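Local coordinates for protein proline dehydrogenase (Bradyrhizobium japonicum USDA 110, PDB 3HAZ) that probably oxidises proline to glutamate in two steps, using an FAD-dependent proline dehydrogenase domain and an NAD-dependent aldehyde dehydrogenase domain in one polypeptide, at residues 627-632 / 972-977; 564-569 / 672-677; 557-562 / 650-655. All blocks are in the same frame, centred on the assembly; numbering follows the deposited sequence.

Contact 1: 627-632 / 972-977; sequences KLFGSE and HYLARF
Leu974 O accepts the backbone N-H of Phe977, 2.9 Å from Phe977 N, and also faces the edge of the Phe629 ring. Phe629 CZ lies 4.0 Å from Leu974 O, and the oxygen sits in the ring plane. The rim atoms CE1 and CZ of Phe629 also meet the Leu974 side chain. Phe629 CE1 is 4.0 Å from Leu974 CB and equally far from Leu974 CD1, and the two side chains run at a slant to one another. Leu628 works beside it. With CG anti to the backbone N (chi1 -169°), it sends one methyl across: Leu628 CD2 touches Ala975 N at 3.7 Å and Ala975 CB at 3.9 Å. Leu628 CG also rests over one face of Phe629, near the rim. The contact itself is apolar and partly buried. Met647 of strand 641-656 adjoins both Phe629 and Ala975, while Leu974 also leans on Ala672. His972 packs on Glu980 of the second subunit. The end of helix 604-629 is thus joined to the turn 973-976, with helical backbone angles, that leads into strand 978-986, which pairs antiparallel with strand 641-656 in the aldehyde dehydrogenase fold.

Contact 2: 564-569 / 672-677; sequences AGWSRT and AALMAG
Ser567 and Gly677 bring the two segments together, with their CA atoms 4.2 Å apart. Each lies at the C-terminal end of a helix, 549-567 and 664-675. Gly677 has a positive phi of 101° and closes its helix with a Schellman motif. Without a side chain it lets the other helix come close: Ser567 CA and Ser567 CB both lie 3.3 Å from Gly677 O. Trp566 carries the rest. Its CG is anti to the backbone N (chi1 -178°), which directs the indole at the last turn of the facing helix. Trp566 NE1 donates to Leu674 O at 2.8 Å. This bond is bent, with an N-H...O angle of 144°, and the oxygen lies somewhat out of the indole plane. Leu674 O also accepts Gly677 N at 3.0 Å, from the other face of the carbonyl plane. Two donors therefore hold this buried oxygen, one from each helix end. Leu674 CD2 adds an apolar touch at 4.3 Å from Trp566 CE2, and Trp566 CD1 lies 3.7 Å from Gly677 C. Arg574 of helix 571-587 packs on Trp566 and donates to Met675 O. Pro705 also touches the indole. Within the aldehyde dehydrogenase domain, Trp566 and Met675 pack toward helix 571-587, and Leu674 reaches Val680 of strand 679-683.

Contact 3: 557-562 / 650-655; sequences AAARAG and RGVFVA
Val652 packs against the backbone of Ala559 and Arg560, where helix 549-567 lies on the sheet of the NAD-binding, Rossmann-like part of the aldehyde dehydrogenase fold. The tight part is small and rests on one valine. Val652 has CG1 anti to the backbone N (chi1 173°), which leaves CG2 beside that N and facing the helix. Val652 CG2 is 3.4 Å from both Arg560 N and Arg560 CA and 3.7 Å from Ala559 C, so it presses on the backbone where the two residues join. Both methyls touch Ala559 CB, Val652 CG2 at 3.9 Å and Val652 CG1 at 4.0 Å. A short alanine side chain here lets the strand come near the helix, and the closest CA pair, Arg560 and Val652, is 5.8 Å apart. Ala559 also touches Val681 and Tyr710, and its carbonyl oxygen accepts a hydrogen bond from Ser679 OG. The strand itself is bonded on both sides, Val652 to Ala729 and Phe653 to Ser679 and Val681. The solvent side is looser. Arg560 is exposed and gives the contact little beyond its backbone and first carbon. Its chain runs extended from CG to NE and leads away from the strand, toward a long, weak ion pair with Asp727. The side-chain touch that remains is Arg560 CB on Val652 CG2, at 3.9 Å.

The three contacts form one connected patch of the aldehyde dehydrogenase domain. Contacts 2 and 3 share helix 549-567, and their centres are about 10 Å apart. The centre of contact 1 is about 11 Å from that of contact 2 and about 19 Å from that of contact 3. Phe977 ties all three: its CB is 3.5 Å from Ala676 CB, and its CD2 is 3.7 Å from Phe653 CE1. Phe629 of contact 1 also meets contact 2, with CE1 3.6 Å from Ala676 CA. Contacts 1 and 2 lie away from the FAD and NAD sites and the predicted catalytic residues. Contact 3 is nearer, since the Val652 side chain is about 11 Å from that of the NAD-binding Lys683.

Contact 1: 627-632 / 972-977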
loop_
_atom_site.group_PDB
_atom_site.type_symbol
_atom_site.label_atom_id
_atom_site.label_comp_id
_atom_site.label_asym_id
_atom_site.label_seq_id
_atom_site.Cartn_x
_atom_site.Cartn_y
_atom_site.Cartn_z
ATOM N N LYS A 627 23.363 10.320 0.289
ATOM C CA LYS A 627 22.869 9.180 -0.464
ATOM C C LYS A 627 24.012 8.241 -0.800
ATOM O O LYS A 627 23.882 7.029 -0.684
ATOM C CB LYS A 627 22.202 9.634 -1.764
ATOM C CG LYS A 627 20.788 10.190 -1.616
ATOM C CD LYS A 627 20.232 10.592 -2.984
ATOM C CE LYS A 627 18.875 11.282 -2.874
ATOM N NZ LYS A 627 18.371 11.756 -4.203
ATOM N N LEU A 628 25.130 8.805 -1.235
ATOM C CA LEU A 628 26.248 7.999 -1.708
ATOM C C LEU A 628 27.129 7.457 -0.581
ATOM O O LEU A 628 27.533 6.298 -0.608
ATOM C CB LEU A 628 27.102 8.794 -2.697
ATOM C CG LEU A 628 28.154 7.991 -3.463
ATOM C CD1 LEU A 628 27.558 6.693 -3.980
ATOM C CD2 LEU A 628 28.734 8.807 -4.616
ATOM N N PHE A 629 27.442 8.299 0.398
ATOM C CA PHE A 629 28.429 7.935 1.412
ATOM C C PHE A 629 27.798 7.651 2.776
ATOM O O PHE A 629 28.501 7.345 3.734
ATOM C CB PHE A 629 29.491 9.031 1.540
ATOM C CG PHE A 629 30.079 9.463 0.220
ATOM C CD1 PHE A 629 29.902 10.758 -0.243
ATOM C CD2 PHE A 629 30.794 8.570 -0.563
ATOM C CE1 PHE A 629 30.430 11.156 -1.464
ATOM C CE2 PHE A 629 31.332 8.958 -1.776
ATOM C CZ PHE A 629 31.145 10.254 -2.233
ATOM N N GLY A 630 26.474 7.748 2.850
ATOM C CA GLY A 630 25.765 7.629 4.112
ATOM C C GLY A 630 25.785 6.234 4.699
ATOM O O GLY A 630 25.897 6.060 5.911
ATOM N N SER A 631 25.672 5.234 3.836
ATOM C CA SER A 631 25.768 3.849 4.274
ATOM C C SER A 631 26.258 2.964 3.140
ATOM O O SER A 631 26.188 3.337 1.967
ATOM C CB SER A 631 24.413 3.348 4.775
ATOM O OG SER A 631 23.448 3.395 3.738
ATOM N N GLU A 632 26.747 1.785 3.504
ATOM C CA GLU A 632 27.249 0.824 2.537
ATOM C C GLU A 632 26.102 0.266 1.711
ATOM O O GLU A 632 24.934 0.422 2.066
ATOM C CB GLU A 632 27.961 -0.317 3.262
ATOM C CG GLU A 632 27.074 -1.073 4.242
ATOM C CD GLU A 632 27.864 -2.018 5.134
ATOM O OE1 GLU A 632 29.056 -1.740 5.396
ATOM O OE2 GLU A 632 27.292 -3.036 5.573
ATOM N N HIS A 972 26.465 12.082 -10.998
ATOM C CA HIS A 972 27.618 11.209 -11.224
ATOM C C HIS A 972 28.935 11.839 -10.787
ATOM O O HIS A 972 30.002 11.278 -11.020
ATOM C CB HIS A 972 27.710 10.802 -12.698
ATOM C CG HIS A 972 26.490 10.102 -13.199
ATOM N ND1 HIS A 972 26.242 8.770 -12.947
ATOM C CD2 HIS A 972 25.439 10.551 -13.925
ATOM C CE1 HIS A 972 25.092 8.428 -13.499
ATOM N NE2 HIS A 972 24.584 9.490 -14.097
ATOM N N TYR A 973 28.853 12.998 -10.143
ATOM C CA TYR A 973 30.042 13.787 -9.818
ATOM C C TYR A 973 30.838 13.267 -8.618
ATOM O O TYR A 973 32.053 13.061 -8.711
ATOM C CB TYR A 973 29.631 15.235 -9.563
ATOM C CG TYR A 973 30.745 16.256 -9.637
ATOM C CD1 TYR A 973 31.425 16.491 -10.830
ATOM C CD2 TYR A 973 31.084 17.020 -8.525
ATOM C CE1 TYR A 973 32.429 17.448 -10.906
ATOM C CE2 TYR A 973 32.082 17.976 -8.590
ATOM C CZ TYR A 973 32.751 18.185 -9.780
ATOM O OH TYR A 973 33.737 19.136 -9.839
ATOM N N LEU A 974 30.157 13.073 -7.493
ATOM C CA LEU A 974 30.831 12.761 -6.236
ATOM C C LEU A 974 31.612 11.450 -6.272
ATOM O O LEU A 974 32.705 11.357 -5.711
ATOM C CB LEU A 974 29.837 12.759 -5.070
ATOM C CG LEU A 974 29.252 14.133 -4.711
ATOM C CD1 LEU A 974 28.430 14.074 -3.431
ATOM C CD2 LEU A 974 30.350 15.177 -4.589
ATOM N N ALA A 975 31.044 10.443 -6.927
ATOM C CA ALA A 975 31.650 9.118 -6.987
ATOM C C ALA A 975 33.076 9.173 -7.520
ATOM O O ALA A 975 33.934 8.407 -7.088
ATOM C CB ALA A 975 30.801 8.177 -7.841
ATOM N N ARG A 976 33.319 10.068 -8.472
ATOM C CA ARG A 976 34.650 10.213 -9.058
ATOM C C ARG A 976 35.711 10.638 -8.035
ATOM O O ARG A 976 36.901 10.371 -8.226
ATOM C CB ARG A 976 34.615 11.207 -10.217
ATOM C CG ARG A 976 35.812 11.117 -11.136
ATOM C CD ARG A 976 35.722 9.886 -12.021
ATOM N NE ARG A 976 36.836 9.849 -12.960
ATOM C CZ ARG A 976 37.937 9.126 -12.780
ATOM N NH1 ARG A 976 38.066 8.366 -11.703
ATOM N NH2 ARG A 976 38.904 9.156 -13.682
ATOM N N PHE A 977 35.283 11.297 -6.957
ATOM C CA PHE A 977 36.214 11.768 -5.927
ATOM C C PHE A 977 36.517 10.692 -4.891
ATOM O O PHE A 977 37.309 10.911 -3.969
ATOM C CB PHE A 977 35.665 13.004 -5.210
ATOM C CG PHE A 977 35.564 14.226 -6.082
ATOM C CD1 PHE A 977 34.464 14.420 -6.908
ATOM C CD2 PHE A 977 36.556 15.190 -6.061
ATOM C CE1 PHE A 977 34.359 15.557 -7.705
ATOM C CE2 PHE A 977 36.463 16.328 -6.853
ATOM C CZ PHE A 977 35.359 16.510 -7.678
#

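Contact 2: 564-569 / 672-677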
loop_
_atom_site.group_PDB
_atom_site.type_symbol
_atom_site.label_atom_id
_atom_site.label_comp_id
_atom_site.label_asym_id
_atom_site.label_seq_id
_atom_site.Cartn_x
_atom_site.Cartn_y
_atom_site.Cartn_z
ATOM N N ALA A 564 43.375 11.359 7.048
ATOM C CA ALA A 564 42.957 10.223 7.878
ATOM C C ALA A 564 41.710 10.510 8.721
ATOM O O ALA A 564 40.747 9.740 8.709
ATOM C CB ALA A 564 44.112 9.762 8.780
ATOM N N GLY A 565 41.735 11.614 9.461
ATOM C CA GLY A 565 40.600 11.997 10.281
ATOM C C GLY A 565 39.376 12.480 9.504
ATOM O O GLY A 565 38.239 12.164 9.863
ATOM N N TRP A 566 39.589 13.260 8.447
ATOM C CA TRP A 566 38.456 13.774 7.680
ATOM C C TRP A 566 37.737 12.642 6.965
ATOM O O TRP A 566 36.514 12.548 7.005
ATOM C CB TRP A 566 38.889 14.841 6.669
ATOM C CG TRP A 566 37.740 15.423 5.908
ATOM C CD1 TRP A 566 37.550 15.392 4.555
ATOM C CD2 TRP A 566 36.606 16.110 6.456
ATOM N NE1 TRP A 566 36.372 16.021 4.229
ATOM C CE2 TRP A 566 35.776 16.474 5.376
ATOM C CE3 TRP A 566 36.215 16.456 7.753
ATOM C CZ2 TRP A 566 34.581 17.170 5.552
ATOM C CZ3 TRP A 566 35.028 17.144 7.928
ATOM C CH2 TRP A 566 34.226 17.498 6.834
ATOM N N SER A 567 38.508 11.775 6.321
ATOM C CA SER A 567 37.935 10.658 5.588
ATOM C C SER A 567 37.079 9.785 6.499
ATOM O O SER A 567 36.108 9.182 6.048
ATOM C CB SER A 567 39.038 9.810 4.959
ATOM O OG SER A 567 39.749 9.106 5.962
ATOM N N ARG A 568 37.446 9.716 7.778
ATOM C CA ARG A 568 36.747 8.862 8.733
ATOM C C ARG A 568 35.652 9.603 9.500
ATOM O O ARG A 568 34.939 9.008 10.314
ATOM C CB ARG A 568 37.742 8.220 9.707
ATOM C CG ARG A 568 38.622 7.163 9.064
ATOM C CD ARG A 568 39.794 6.777 9.960
ATOM N NE ARG A 568 40.598 5.718 9.352
ATOM C CZ ARG A 568 41.454 5.903 8.349
ATOM N NH1 ARG A 568 42.135 4.876 7.859
ATOM N NH2 ARG A 568 41.629 7.114 7.834
ATOM N N THR A 569 35.522 10.901 9.251
ATOM C CA THR A 569 34.385 11.647 9.781
ATOM C C THR A 569 33.087 11.185 9.101
ATOM O O THR A 569 33.025 11.089 7.877
ATOM C CB THR A 569 34.591 13.158 9.598
ATOM O OG1 THR A 569 35.754 13.562 10.332
ATOM C CG2 THR A 569 33.374 13.939 10.092
ATOM N N ALA A 672 32.838 19.312 -3.193
ATOM C CA ALA A 672 32.661 17.970 -3.739
ATOM C C ALA A 672 33.744 17.037 -3.203
ATOM O O ALA A 672 33.442 15.963 -2.688
ATOM C CB ALA A 672 32.695 17.997 -5.247
ATOM N N ALA A 673 35.001 17.456 -3.343
ATOM C CA ALA A 673 36.150 16.681 -2.869
ATOM C C ALA A 673 36.049 16.422 -1.369
ATOM O O ALA A 673 36.212 15.289 -0.909
ATOM C CB ALA A 673 37.452 17.416 -3.200
ATOM N N LEU A 674 35.775 17.481 -0.613
ATOM C CA LEU A 674 35.558 17.377 0.826
ATOM C C LEU A 674 34.423 16.418 1.173
ATOM O O LEU A 674 34.559 15.577 2.076
ATOM C CB LEU A 674 35.264 18.755 1.420
ATOM C CG LEU A 674 36.425 19.738 1.536
ATOM C CD1 LEU A 674 35.901 21.123 1.904
ATOM C CD2 LEU A 674 37.475 19.249 2.549
ATOM N N MET A 675 33.301 16.535 0.466
ATOM C CA MET A 675 32.145 15.690 0.767
ATOM C C MET A 675 32.477 14.211 0.579
ATOM O O MET A 675 31.994 13.356 1.326
ATOM C CB MET A 675 30.920 16.079 -0.070
ATOM C CG MET A 675 29.664 15.289 0.292
ATOM S SD MET A 675 29.057 15.653 1.963
ATOM C CE MET A 675 28.715 13.989 2.541
ATOM N N ALA A 676 33.310 13.915 -0.412
ATOM C CA ALA A 676 33.688 12.535 -0.705
ATOM C C ALA A 676 34.672 11.964 0.318
ATOM O O ALA A 676 34.983 10.773 0.288
ATOM C CB ALA A 676 34.262 12.431 -2.098
ATOM N N GLY A 677 35.164 12.816 1.213
ATOM C CA GLY A 677 36.042 12.373 2.280
ATOM C C GLY A 677 37.514 12.650 2.019
ATOM O O GLY A 677 38.385 12.099 2.686
#

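Contact 3: 557-562 / 650-655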
loop_
_atom_site.group_PDB
_atom_site.type_symbol
_atom_site.label_atom_id
_atom_site.label_comp_id
_atom_site.label_asym_id
_atom_site.label_seq_id
_atom_site.Cartn_x
_atom_site.Cartn_y
_atom_site.Cartn_z
ATOM N N ALA A 557 51.583 18.298 2.401
ATOM C CA ALA A 557 51.947 17.443 3.524
ATOM C C ALA A 557 50.935 17.604 4.653
ATOM O O ALA A 557 50.502 16.622 5.252
ATOM C CB ALA A 557 53.361 17.764 4.013
ATOM N N ALA A 558 50.553 18.846 4.934
ATOM C CA ALA A 558 49.587 19.127 5.988
ATOM C C ALA A 558 48.200 18.560 5.647
ATOM O O ALA A 558 47.530 17.970 6.498
ATOM C CB ALA A 558 49.511 20.622 6.250
ATOM N N ALA A 559 47.777 18.743 4.399
ATOM C CA ALA A 559 46.520 18.168 3.938
ATOM C C ALA A 559 46.573 16.650 4.046
ATOM O O ALA A 559 45.614 16.019 4.476
ATOM C CB ALA A 559 46.227 18.594 2.501
ATOM N N ARG A 560 47.706 16.070 3.660
ATOM C CA ARG A 560 47.898 14.621 3.728
ATOM C C ARG A 560 47.713 14.075 5.144
ATOM O O ARG A 560 47.101 13.022 5.339
ATOM C CB ARG A 560 49.282 14.243 3.196
ATOM C CG ARG A 560 49.566 12.753 3.228
ATOM C CD ARG A 560 50.636 12.375 2.214
ATOM N NE ARG A 560 50.735 10.928 2.026
ATOM C CZ ARG A 560 51.758 10.188 2.440
ATOM N NH1 ARG A 560 51.764 8.877 2.225
ATOM N NH2 ARG A 560 52.781 10.756 3.063
ATOM N N ALA A 561 48.240 14.792 6.130
ATOM C CA ALA A 561 48.091 14.386 7.523
ATOM C C ALA A 561 46.642 14.469 7.995
ATOM O O ALA A 561 46.205 13.681 8.839
ATOM C CB ALA A 561 48.989 15.224 8.423
ATOM N N GLY A 562 45.897 15.427 7.452
ATOM C CA GLY A 562 44.533 15.650 7.893
ATOM C C GLY A 562 43.528 14.724 7.231
ATOM O O GLY A 562 42.372 14.655 7.647
ATOM N N ARG A 650 39.742 9.405 -1.361
ATOM C CA ARG A 650 40.919 8.902 -2.064
ATOM C C ARG A 650 42.216 9.336 -1.396
ATOM O O ARG A 650 43.197 8.596 -1.401
ATOM C CB ARG A 650 40.918 9.381 -3.520
ATOM C CG ARG A 650 39.914 8.673 -4.410
ATOM C CD ARG A 650 39.996 9.173 -5.850
ATOM N NE ARG A 650 39.271 8.285 -6.754
ATOM C CZ ARG A 650 39.785 7.175 -7.276
ATOM N NH1 ARG A 650 41.034 6.830 -6.999
ATOM N NH2 ARG A 650 39.056 6.414 -8.080
ATOM N N GLY A 651 42.214 10.546 -0.842
ATOM C CA GLY A 651 43.415 11.143 -0.282
ATOM C C GLY A 651 43.363 12.658 -0.369
ATOM O O GLY A 651 42.348 13.266 -0.028
ATOM N N VAL A 652 44.455 13.269 -0.822
ATOM C CA VAL A 652 44.510 14.715 -0.986
ATOM C C VAL A 652 44.150 15.122 -2.407
ATOM O O VAL A 652 44.835 14.755 -3.360
ATOM C CB VAL A 652 45.916 15.286 -0.707
ATOM C CG1 VAL A 652 45.948 16.764 -1.061
ATOM C CG2 VAL A 652 46.317 15.072 0.744
ATOM N N PHE A 653 43.081 15.893 -2.550
ATOM C CA PHE A 653 42.756 16.451 -3.853
ATOM C C PHE A 653 43.340 17.840 -4.008
ATOM O O PHE A 653 43.318 18.652 -3.077
ATOM C CB PHE A 653 41.244 16.488 -4.083
ATOM C CG PHE A 653 40.746 15.410 -5.004
ATOM C CD1 PHE A 653 40.544 15.675 -6.354
ATOM C CD2 PHE A 653 40.480 14.139 -4.528
ATOM C CE1 PHE A 653 40.084 14.683 -7.207
ATOM C CE2 PHE A 653 40.014 13.142 -5.377
ATOM C CZ PHE A 653 39.814 13.418 -6.718
ATOM N N VAL A 654 43.886 18.086 -5.190
ATOM C CA VAL A 654 44.282 19.422 -5.609
ATOM C C VAL A 654 43.137 20.017 -6.421
ATOM O O VAL A 654 42.705 19.428 -7.408
ATOM C CB VAL A 654 45.553 19.363 -6.474
ATOM C CG1 VAL A 654 45.903 20.739 -7.036
ATOM C CG2 VAL A 654 46.706 18.790 -5.665
ATOM N N ALA A 655 42.625 21.165 -5.983
ATOM C CA ALA A 655 41.557 21.854 -6.696
ATOM C C ALA A 655 42.085 23.134 -7.327
ATOM O O ALA A 655 42.638 23.994 -6.638
ATOM C CB ALA A 655 40.399 22.163 -5.762
#